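Local atomic coordinates of cryptic loci regulator 2 (Schizosaccharomyces pombe 972h-, PDB entry 5IKJ), a protein that promotes transcriptional silencing at heterochromatic loci, acting upstream of histone deacetylases and supporting nucleosome positioning and the silencing function of the SHREC complex. Residues H291-Q294 against R299-F302. Numbering follows the deposited sequence.
Sequences HCKQ and RYYF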
loop_
_atom_site.group_PDB
_atom_site.type_symbol
_atom_site.label_atom_id
_atom_site.label_comp_id
_atom_site.label_asym_id
_atom_site.label_seq_id
_atom_site.Cartn_x
_atom_site.Cartn_y
_atom_site.Cartn_z
ATOM N N HIS A 291 -10.230 -13.459 7.570
ATOM C CA HIS A 291 -10.319 -14.845 7.132
ATOM C C HIS A 291 -8.958 -15.479 7.350
ATOM O O HIS A 291 -7.963 -15.036 6.765
ATOM C CB HIS A 291 -10.742 -14.926 5.666
ATOM C CG HIS A 291 -11.794 -13.929 5.298
ATOM N ND1 HIS A 291 -13.125 -14.099 5.615
ATOM C CD2 HIS A 291 -11.710 -12.741 4.656
ATOM C CE1 HIS A 291 -13.816 -13.063 5.177
ATOM N NE2 HIS A 291 -12.981 -12.224 4.590
ATOM N N CYS A 292 -8.910 -16.503 8.191
ATOM C CA CYS A 292 -7.659 -16.982 8.748
ATOM C C CYS A 292 -7.396 -18.427 8.349
ATOM O O CYS A 292 -8.245 -19.115 7.775
ATOM C CB CYS A 292 -7.670 -16.853 10.274
ATOM S SG CYS A 292 -8.177 -15.222 10.847
ATOM N N LYS A 293 -6.181 -18.869 8.668
ATOM C CA LYS A 293 -5.731 -20.237 8.452
ATOM C C LYS A 293 -5.080 -20.708 9.741
ATOM O O LYS A 293 -4.073 -20.136 10.170
ATOM C CB LYS A 293 -4.739 -20.309 7.282
ATOM C CG LYS A 293 -3.911 -21.593 7.197
ATOM C CD LYS A 293 -4.768 -22.811 6.896
ATOM C CE LYS A 293 -3.905 -24.026 6.582
ATOM N NZ LYS A 293 -2.916 -24.313 7.659
ATOM N N GLN A 294 -5.655 -21.732 10.365
ATOM C CA GLN A 294 -5.063 -22.262 11.583
ATOM C C GLN A 294 -3.664 -22.788 11.292
ATOM O O GLN A 294 -3.394 -23.344 10.223
ATOM C CB GLN A 294 -5.934 -23.372 12.174
ATOM C CG GLN A 294 -5.445 -23.867 13.528
ATOM C CD GLN A 294 -6.431 -24.798 14.207
ATOM O OE1 GLN A 294 -7.592 -24.892 13.808
ATOM N NE2 GLN A 294 -5.972 -25.491 15.243
ATOM N N ARG A 299 -7.408 -26.263 8.901
ATOM C CA ARG A 299 -8.711 -25.640 9.080
ATOM C C ARG A 299 -8.690 -24.182 8.639
ATOM O O ARG A 299 -7.784 -23.425 9.002
ATOM C CB ARG A 299 -9.147 -25.733 10.544
ATOM C CG ARG A 299 -9.775 -27.062 10.924
ATOM C CD ARG A 299 -11.107 -27.263 10.217
ATOM N NE ARG A 299 -11.177 -28.551 9.534
ATOM C CZ ARG A 299 -12.140 -28.900 8.686
ATOM N NH1 ARG A 299 -13.124 -28.055 8.404
ATOM N NH2 ARG A 299 -12.118 -30.096 8.116
ATOM N N TYR A 300 -9.691 -23.797 7.854
ATOM C CA TYR A 300 -9.952 -22.401 7.552
ATOM C C TYR A 300 -10.991 -21.867 8.531
ATOM O O TYR A 300 -11.862 -22.605 9.001
ATOM C CB TYR A 300 -10.465 -22.227 6.120
ATOM C CG TYR A 300 -9.622 -22.864 5.033
ATOM C CD1 TYR A 300 -8.320 -23.290 5.277
ATOM C CD2 TYR A 300 -10.133 -23.029 3.751
ATOM C CE1 TYR A 300 -7.558 -23.868 4.274
ATOM C CE2 TYR A 300 -9.379 -23.602 2.746
ATOM C CZ TYR A 300 -8.094 -24.019 3.011
ATOM O OH TYR A 300 -7.343 -24.591 2.009
ATOM N N TYR A 301 -10.896 -20.574 8.837
ATOM C CA TYR A 301 -11.884 -19.907 9.686
ATOM C C TYR A 301 -12.197 -18.557 9.050
ATOM O O TYR A 301 -11.391 -17.625 9.122
ATOM C CB TYR A 301 -11.386 -19.757 11.119
ATOM C CG TYR A 301 -11.455 -21.041 11.917
ATOM C CD1 TYR A 301 -12.675 -21.658 12.168
ATOM C CD2 TYR A 301 -10.305 -21.632 12.423
ATOM C CE1 TYR A 301 -12.748 -22.830 12.894
ATOM C CE2 TYR A 301 -10.369 -22.806 13.153
ATOM C CZ TYR A 301 -11.593 -23.399 13.385
ATOM O OH TYR A 301 -11.664 -24.566 14.110
ATOM N N PHE A 302 -13.366 -18.462 8.426
ATOM C CA PHE A 302 -13.772 -17.264 7.713
ATOM C C PHE A 302 -14.637 -16.372 8.598
ATOM O O PHE A 302 -15.186 -16.801 9.615
ATOM C CB PHE A 302 -14.540 -17.633 6.444
ATOM C CG PHE A 302 -13.794 -18.561 5.530
ATOM C CD1 PHE A 302 -13.800 -19.929 5.753
ATOM C CD2 PHE A 302 -13.093 -18.067 4.442
ATOM C CE1 PHE A 302 -13.118 -20.785 4.913
ATOM C CE2 PHE A 302 -12.407 -18.920 3.598
ATOM C CZ PHE A 302 -12.420 -20.281 3.834
#
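The rim of the Tyr301 ring meets the side-chain oxygen of Gln294, OE1 lying 3.5 Å from Tyr301 CE2; the two side chains run side by side in the same direction, amide and ring planes only 20° apart. With CG of Gln294 anti to the backbone N (chi1 -174°) and the chain extended beyond, OE1 also comes beside CB of Arg299. The Tyr300 ring receives CD of Lys293 at its edge, 3.9 Å from CD1, while CE1 of Phe302 lies in the ring plane at another part of its rim. The His291 ring turns an edge to Phe302, ND1 standing 3.9 Å from Phe302 CA, and the two side chains cross at about a right angle. Hydrogen bonds from His291 NE2 to OD1 of Asn265 and between ND1 and the backbone N of Asp303 fix the ring's rotation. Phe532 of helix 531-540 meets Tyr300 edge-to-face and also meets the Phe302 ring. Strands 288-294 and 300-304 form a beta hairpin at one edge of a five-stranded antiparallel sheet, 300-304 being the outermost strand. Cys292 and Tyr301 form a hydrogen-bonded pair: Cys292 N donates to Tyr301 O (2.9 Å) and Tyr301 N to Cys292 O (3.2 Å). Nearer the turn, Gln294 N reaches Arg299 O (3.0 Å). Lys293 and Tyr300, the neighbouring non-hydrogen-bonded pair, share the other face. Bends at chi2 and chi4 curl the lysine back, and NZ donates to Gln294 O at 2.8 Å as well as to the carbonyls of Asn297 and Asn526. Replacing Lys293 by an alanine would probably leave those three carbonyls without their shared donor and open a gap where CD lies against the Tyr300 edge. The Tyr300 hydroxyl is hydrogen-bonded to Asp531 and to the backbone N of Asp529.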